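Local coordinates for mitogen activated protein kinase, putative (Leishmania donovani, PDB 4QNY) that probably transfers the terminal phosphate of ATP to hydroxyl side chains of target proteins, as a mitogen-activated protein kinase, at residues 20-25 and 49-54; 57-62 and 99-104. All blocks are in the same frame, centred on the assembly; numbering follows the deposited sequence.

Both contacts lie in the N-terminal lobe of the kinase, their centres about 16 Å apart, and they share its five-stranded antiparallel sheet. They follow each other along the chain: contact 1 (20-25 with 49-54) closes before contact 2 (57-62 with 99-104) opens. Strands 47-54 and 101-106 are neighbours, joined where Lys52 N meets Ile103 O at 2.6 Å and Val54 N meets Phe101 O at 2.9 Å, both probable hydrogen bonds. Contact 1 thus packs the strand carrying the nucleotide-binding lysine against the first strand of the sheet, and contact 2 packs the loop between that strand and helix 62-77, the kinase helix C, against strand 101-106.

Contact 1 (20-25 and 49-54); sequences DRYLLE and VAMKRV. With ANP (phosphoaminophosphonic acid-adenylate ester), chain D.
Met51 SD lies 3.6 Å from Tyr22 CB and 4.4 Å from the centroid of the Tyr22 ring, a Met-aromatic contact in which the sulfur stands oblique to the ring, 35° off its normal. A bend at chi3 (62°) keeps the Met51 methyl near the ring. The same sulfur meets Leu24 CD2 at 3.9 Å, the two side chains crossing at about a right angle, and Val49 CG1 comes to Tyr22 CE1 at 4.2 Å. No hydrogen bond joins the segments; Tyr22 OH is held by Asn88.

Ala50 and Lys52 serve the nucleotide on the other face of the strand. Ala50 CB sits 3.3 Å from ANP N6, and the extended Lys52 chain brings NZ to ANP O2A at 2.8 Å, with further bonds to O2G and O3A and a weak one to O1G. Glu71 of helix 62-77 salt-bridges the same NZ, the lysine-helix C glutamate pair, consistent with an active-like position of helix C.

The axes of segments 22-25 and 49-54 pass 9.2 Å apart at 85°, strand 34-41 running between them in the sheet. Ala39 of that strand touches Leu24 and Met51, while Val15 of helix 8-16 packs on Tyr22 and Met51.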
loop_
_atom_site.group_PDB
_atom_site.type_symbol
_atom_site.label_atom_id
_atom_site.label_comp_id
_atom_site.label_asym_id
_atom_site.label_seq_id
_atom_site.Cartn_x
_atom_site.Cartn_y
_atom_site.Cartn_z
ATOM N N ASP A 20 -3.944 -16.802 -25.204
ATOM C CA ASP A 20 -3.359 -18.133 -25.091
ATOM C C ASP A 20 -1.924 -18.093 -24.565
ATOM O O ASP A 20 -1.329 -19.135 -24.285
ATOM C CB ASP A 20 -3.397 -18.838 -26.449
ATOM C CG ASP A 20 -3.844 -20.284 -26.344
ATOM O OD1 ASP A 20 -4.575 -20.613 -25.385
ATOM O OD2 ASP A 20 -3.471 -21.089 -27.222
ATOM N N ARG A 21 -1.380 -16.886 -24.429
ATOM C CA ARG A 21 0.002 -16.685 -24.003
ATOM C C ARG A 21 0.331 -17.297 -22.643
ATOM O O ARG A 21 1.359 -17.953 -22.481
ATOM C CB ARG A 21 0.322 -15.186 -23.961
ATOM C CG ARG A 21 0.670 -14.583 -25.310
ATOM C CD ARG A 21 0.702 -13.058 -25.268
ATOM N NE ARG A 21 1.738 -12.532 -24.382
ATOM C CZ ARG A 21 2.300 -11.335 -24.521
ATOM N NH1 ARG A 21 1.933 -10.541 -25.517
ATOM N NH2 ARG A 21 3.232 -10.932 -23.669
ATOM N N TYR A 22 -0.552 -17.086 -21.673
ATOM C CA TYR A 22 -0.215 -17.322 -20.274
ATOM C C TYR A 22 -0.532 -18.728 -19.770
ATOM O O TYR A 22 -1.666 -19.201 -19.867
ATOM C CB TYR A 22 -0.926 -16.283 -19.405
ATOM C CG TYR A 22 -0.624 -14.864 -19.832
ATOM C CD1 TYR A 22 0.578 -14.259 -19.491
ATOM C CD2 TYR A 22 -1.531 -14.138 -20.593
ATOM C CE1 TYR A 22 0.866 -12.966 -19.886
ATOM C CE2 TYR A 22 -1.252 -12.842 -20.993
ATOM C CZ TYR A 22 -0.052 -12.262 -20.636
ATOM O OH TYR A 22 0.232 -10.975 -21.031
ATOM N N LEU A 23 0.493 -19.385 -19.230
ATOM C CA LEU A 23 0.355 -20.694 -18.599
ATOM C C LEU A 23 0.354 -20.520 -17.085
ATOM O O LEU A 23 1.315 -20.010 -16.509
ATOM C CB LEU A 23 1.484 -21.634 -19.050
ATOM C CG LEU A 23 1.566 -23.116 -18.636
ATOM C CD1 LEU A 23 2.651 -23.806 -19.446
ATOM C CD2 LEU A 23 1.840 -23.339 -17.149
ATOM N N LEU A 24 -0.721 -20.958 -16.437
ATOM C CA LEU A 24 -0.855 -20.805 -14.994
ATOM C C LEU A 24 -0.103 -21.892 -14.235
ATOM O O LEU A 24 -0.097 -23.053 -14.639
ATOM C CB LEU A 24 -2.328 -20.821 -14.593
ATOM C CG LEU A 24 -3.212 -19.784 -15.282
ATOM C CD1 LEU A 24 -4.581 -19.771 -14.643
ATOM C CD2 LEU A 24 -2.579 -18.405 -15.224
ATOM N N GLU A 25 0.519 -21.507 -13.124
ATOM C CA GLU A 25 1.282 -22.450 -12.316
ATOM C C GLU A 25 0.710 -22.595 -10.907
ATOM O O GLU A 25 0.422 -23.707 -10.465
ATOM C CB GLU A 25 2.751 -22.023 -12.246
ATOM C CG GLU A 25 3.500 -22.188 -13.559
ATOM C CD GLU A 25 4.985 -21.907 -13.429
ATOM O OE1 GLU A 25 5.378 -21.198 -12.479
ATOM O OE2 GLU A 25 5.759 -22.401 -14.276
ATOM N N VAL A 49 5.386 -14.291 -14.606
ATOM C CA VAL A 49 4.570 -13.085 -14.607
ATOM C C VAL A 49 3.394 -13.246 -13.642
ATOM O O VAL A 49 2.892 -14.353 -13.445
ATOM C CB VAL A 49 4.073 -12.759 -16.042
ATOM C CG1 VAL A 49 2.555 -12.641 -16.104
ATOM C CG2 VAL A 49 4.745 -11.497 -16.565
ATOM N N ALA A 50 2.978 -12.146 -13.021
ATOM C CA ALA A 50 1.859 -12.175 -12.085
ATOM C C ALA A 50 0.557 -11.756 -12.760
ATOM O O ALA A 50 0.525 -10.801 -13.536
ATOM C CB ALA A 50 2.145 -11.279 -10.891
ATOM N N MET A 51 -0.516 -12.478 -12.457
ATOM C CA MET A 51 -1.825 -12.181 -13.023
ATOM C C MET A 51 -2.859 -11.952 -11.927
ATOM O O MET A 51 -3.085 -12.816 -11.079
ATOM C CB MET A 51 -2.281 -13.310 -13.949
ATOM C CG MET A 51 -1.396 -13.500 -15.169
ATOM S SD MET A 51 -2.093 -14.664 -16.353
ATOM C CE MET A 51 -3.614 -13.828 -16.795
ATOM N N LYS A 52 -3.486 -10.781 -11.956
ATOM C CA LYS A 52 -4.456 -10.395 -10.940
ATOM C C LYS A 52 -5.876 -10.414 -11.500
ATOM O O LYS A 52 -6.241 -9.569 -12.318
ATOM C CB LYS A 52 -4.116 -9.005 -10.394
ATOM C CG LYS A 52 -4.992 -8.536 -9.247
ATOM C CD LYS A 52 -4.518 -7.185 -8.734
ATOM C CE LYS A 52 -5.337 -6.716 -7.547
ATOM N NZ LYS A 52 -4.839 -5.418 -7.015
ATOM N N ARG A 53 -6.672 -11.383 -11.059
ATOM C CA ARG A 53 -8.043 -11.516 -11.538
ATOM C C ARG A 53 -8.982 -10.570 -10.802
ATOM O O ARG A 53 -8.894 -10.411 -9.585
ATOM C CB ARG A 53 -8.535 -12.960 -11.383
ATOM C CG ARG A 53 -9.877 -13.236 -12.056
ATOM C CD ARG A 53 -10.365 -14.654 -11.786
ATOM N NE ARG A 53 -11.547 -14.993 -12.575
ATOM C CZ ARG A 53 -12.799 -14.833 -12.158
ATOM N NH1 ARG A 53 -13.043 -14.336 -10.953
ATOM N NH2 ARG A 53 -13.811 -15.171 -12.947
ATOM N N VAL A 54 -9.877 -9.940 -11.552
ATOM C CA VAL A 54 -10.919 -9.100 -10.976
ATOM C C VAL A 54 -12.274 -9.768 -11.186
ATOM O O VAL A 54 -12.689 -9.985 -12.324
ATOM C CB VAL A 54 -10.924 -7.696 -11.605
ATOM C CG1 VAL A 54 -12.037 -6.854 -11.014
ATOM C CG2 VAL A 54 -9.574 -7.021 -11.409
HETATM P PG ANP D . -7.195 -4.734 -4.445
HETATM O O1G ANP D . -7.522 -5.969 -5.225
HETATM O O2G ANP D . -6.574 -3.660 -5.418
HETATM O O3G ANP D . -8.525 -4.144 -3.821
HETATM P PB ANP D . -5.572 -6.665 -3.151
HETATM O O1B ANP D . -6.738 -7.596 -3.217
HETATM O O2B ANP D . -4.821 -6.904 -1.809
HETATM N N3B ANP D . -6.092 -5.066 -3.198
HETATM P PA ANP D . -3.034 -6.873 -4.245
HETATM O O1A ANP D . -2.594 -6.239 -2.980
HETATM O O2A ANP D . -2.550 -6.124 -5.489
HETATM O O3A ANP D . -4.626 -6.944 -4.363
HETATM O "O5'" ANP D . -2.515 -8.369 -4.246
HETATM C "C5'" ANP D . -2.717 -9.250 -3.122
HETATM C "C4'" ANP D . -1.443 -10.018 -2.863
HETATM O "O4'" ANP D . -0.988 -10.637 -4.083
HETATM C "C3'" ANP D . -0.259 -9.186 -2.391
HETATM O "O3'" ANP D . -0.311 -8.973 -0.985
HETATM C "C2'" ANP D . 0.930 -10.060 -2.795
HETATM O "O2'" ANP D . 1.209 -11.053 -1.814
HETATM C "C1'" ANP D . 0.427 -10.711 -4.090
HETATM N N9 ANP D . 0.917 -10.063 -5.301
HETATM C C8 ANP D . 0.352 -9.006 -5.959
HETATM N N7 ANP D . 1.011 -8.619 -7.029
HETATM C C5 ANP D . 2.088 -9.490 -7.068
HETATM C C6 ANP D . 3.172 -9.611 -7.967
HETATM N N6 ANP D . 3.349 -8.823 -9.029
HETATM N N1 ANP D . 4.078 -10.585 -7.725
HETATM C C2 ANP D . 3.907 -11.375 -6.661
HETATM N N3 ANP D . 2.929 -11.356 -5.751
HETATM C C4 ANP D . 2.050 -10.384 -6.016
#

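Contact 2 (57-62 and 99-104)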
loop_
_atom_site.group_PDB
_atom_site.type_symbol
_atom_site.label_atom_id
_atom_site.label_comp_id
_atom_site.label_asym_id
_atom_site.label_seq_id
_atom_site.Cartn_x
_atom_site.Cartn_y
_atom_site.Cartn_z
ATOM N N GLU A 57 -17.938 -9.163 -8.581
ATOM C CA GLU A 57 -18.450 -8.320 -7.506
ATOM C C GLU A 57 -17.967 -6.878 -7.640
ATOM O O GLU A 57 -18.568 -5.959 -7.085
ATOM C CB GLU A 57 -18.045 -8.894 -6.146
ATOM C CG GLU A 57 -17.916 -10.416 -6.120
ATOM C CD GLU A 57 -19.203 -11.146 -6.480
ATOM O OE1 GLU A 57 -20.292 -10.540 -6.398
ATOM O OE2 GLU A 57 -19.119 -12.336 -6.849
ATOM N N ILE A 58 -16.881 -6.687 -8.383
ATOM C CA ILE A 58 -16.361 -5.352 -8.655
ATOM C C ILE A 58 -17.307 -4.590 -9.584
ATOM O O ILE A 58 -17.517 -3.385 -9.423
ATOM C CB ILE A 58 -14.940 -5.424 -9.269
ATOM C CG1 ILE A 58 -13.892 -5.566 -8.164
ATOM C CG2 ILE A 58 -14.631 -4.189 -10.104
ATOM C CD1 ILE A 58 -13.816 -4.369 -7.237
ATOM N N PHE A 59 -17.900 -5.305 -10.535
ATOM C CA PHE A 59 -18.774 -4.684 -11.526
ATOM C C PHE A 59 -20.241 -4.681 -11.107
ATOM O O PHE A 59 -21.130 -4.485 -11.936
ATOM C CB PHE A 59 -18.617 -5.388 -12.873
ATOM C CG PHE A 59 -17.231 -5.301 -13.432
ATOM C CD1 PHE A 59 -16.803 -4.153 -14.075
ATOM C CD2 PHE A 59 -16.347 -6.359 -13.298
ATOM C CE1 PHE A 59 -15.524 -4.065 -14.585
ATOM C CE2 PHE A 59 -15.067 -6.277 -13.806
ATOM C CZ PHE A 59 -14.654 -5.126 -14.446
ATOM N N GLU A 60 -20.492 -4.899 -9.819
ATOM C CA GLU A 60 -21.843 -4.805 -9.281
ATOM C C GLU A 60 -22.074 -3.415 -8.697
ATOM O O GLU A 60 -23.200 -2.918 -8.669
ATOM C CB GLU A 60 -22.082 -5.876 -8.216
ATOM N N GLU A 61 -20.992 -2.795 -8.236
ATOM C CA GLU A 61 -21.045 -1.446 -7.689
ATOM C C GLU A 61 -20.210 -0.492 -8.536
ATOM O O GLU A 61 -19.119 -0.844 -8.987
ATOM C CB GLU A 61 -20.558 -1.432 -6.239
ATOM N N VAL A 62 -20.728 0.712 -8.752
ATOM C CA VAL A 62 -20.038 1.707 -9.565
ATOM C C VAL A 62 -18.768 2.195 -8.870
ATOM O O VAL A 62 -17.748 2.435 -9.516
ATOM C CB VAL A 62 -20.948 2.911 -9.871
ATOM C CG1 VAL A 62 -20.286 3.838 -10.878
ATOM C CG2 VAL A 62 -22.293 2.433 -10.394
ATOM N N ASP A 99 -17.697 -9.858 -17.265
ATOM C CA ASP A 99 -18.021 -9.883 -15.846
ATOM C C ASP A 99 -16.753 -10.147 -15.042
ATOM O O ASP A 99 -16.806 -10.426 -13.845
ATOM C CB ASP A 99 -19.088 -10.939 -15.547
ATOM C CG ASP A 99 -18.628 -12.347 -15.875
ATOM O OD1 ASP A 99 -19.253 -13.305 -15.379
ATOM O OD2 ASP A 99 -17.642 -12.496 -16.629
ATOM N N HIS A 100 -15.616 -10.054 -15.724
ATOM C CA HIS A 100 -14.308 -10.294 -15.123
ATOM C C HIS A 100 -13.209 -9.852 -16.082
ATOM O O HIS A 100 -13.448 -9.712 -17.280
ATOM C CB HIS A 100 -14.126 -11.773 -14.783
ATOM C CG HIS A 100 -13.816 -12.625 -15.974
ATOM N ND1 HIS A 100 -14.782 -13.044 -16.863
ATOM C CD2 HIS A 100 -12.643 -13.123 -16.431
ATOM C CE1 HIS A 100 -14.220 -13.771 -17.812
ATOM N NE2 HIS A 100 -12.922 -13.832 -17.574
ATOM N N PHE A 101 -12.006 -9.642 -15.555
ATOM C CA PHE A 101 -10.842 -9.367 -16.394
ATOM C C PHE A 101 -9.551 -9.542 -15.598
ATOM O O PHE A 101 -9.574 -9.601 -14.368
ATOM C CB PHE A 101 -10.921 -7.961 -17.002
ATOM C CG PHE A 101 -10.554 -6.859 -16.053
ATOM C CD1 PHE A 101 -11.481 -6.361 -15.155
ATOM C CD2 PHE A 101 -9.286 -6.299 -16.079
ATOM C CE1 PHE A 101 -11.148 -5.340 -14.289
ATOM C CE2 PHE A 101 -8.948 -5.280 -15.216
ATOM C CZ PHE A 101 -9.880 -4.798 -14.320
ATOM N N TYR A 102 -8.430 -9.628 -16.307
ATOM C CA TYR A 102 -7.144 -9.916 -15.679
ATOM C C TYR A 102 -6.150 -8.764 -15.779
ATOM O O TYR A 102 -6.023 -8.120 -16.821
ATOM C CB TYR A 102 -6.525 -11.172 -16.297
ATOM C CG TYR A 102 -7.128 -12.463 -15.797
ATOM C CD1 TYR A 102 -6.559 -13.150 -14.734
ATOM C CD2 TYR A 102 -8.269 -12.994 -16.385
ATOM C CE1 TYR A 102 -7.106 -14.331 -14.272
ATOM C CE2 TYR A 102 -8.823 -14.175 -15.929
ATOM C CZ TYR A 102 -8.237 -14.838 -14.872
ATOM O OH TYR A 102 -8.783 -16.013 -14.411
ATOM N N ILE A 103 -5.444 -8.520 -14.681
ATOM C CA ILE A 103 -4.356 -7.553 -14.652
ATOM C C ILE A 103 -3.023 -8.290 -14.648
ATOM O O ILE A 103 -2.752 -9.086 -13.749
ATOM C CB ILE A 103 -4.440 -6.636 -13.418
ATOM C CG1 ILE A 103 -5.772 -5.884 -13.401
ATOM C CG2 ILE A 103 -3.269 -5.666 -13.395
ATOM C CD1 ILE A 103 -6.046 -5.167 -12.099
ATOM N N VAL A 104 -2.197 -8.027 -15.655
ATOM C CA VAL A 104 -0.922 -8.720 -15.794
ATOM C C VAL A 104 0.248 -7.828 -15.391
ATOM O O VAL A 104 0.498 -6.795 -16.014
ATOM C CB VAL A 104 -0.712 -9.216 -17.234
ATOM C CG1 VAL A 104 0.651 -9.868 -17.378
ATOM C CG2 VAL A 104 -1.817 -10.186 -17.624
#
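Phe59 and Phe101 meet rim to rim. The Phe59 ring reaches strand 101-104 with its far end, CZ lying 3.5 Å from Phe101 CD1, and CE2 follows beside it. Each ring receives the other at its edge, near its own plane, and neither lies over the other's face. With planes at 64° and centroids 5.9 Å apart, this is neither a T-shaped nor an offset stack. The Phe101 side chain is swung between its backbone N and carbonyl carbon (chi1 78°), which carries the ring out to the Phe59 rim. Ile58 CG2 covers one face of the Phe59 ring, 4.1 Å above its centre, and Phe98 makes an edge-to-face pair with the same ring.

Farther back along the ring, Phe59 CD2 comes within 4.1 Å of Asp99 O, which stands oblique to the ring. The CB atoms of Asp99 and His100 point away from 57-62, and the two side chains are hydrogen-bonded to each other: His100 ND1 donates to Asp99 OD2 at 2.9 Å, almost straight at 177°. The acceptor lies in the imidazole plane, and ND1 meets OD2 on the syn side of the carboxylate, tilted out of its plane.

Beyond the pair, Phe101 packs on Ile68 and Ile72 of helix 62-77, and Ile344 of helix 337-349 touches both rings, consistent with the C-terminal extension of MAP kinases folding back on the N-terminal lobe.

Between the side chains the contact is apolar, one aromatic rim against another, with the Phe59 rim also passing the backbone at 99-100; no hydrogen bond crosses. The side-chain hydrogen bond within these segments is the Asp99-His100 pair, while Tyr102 OH bonds outward to Glu14. The carboxylate beside His100 would be expected to favour a protonated imidazole.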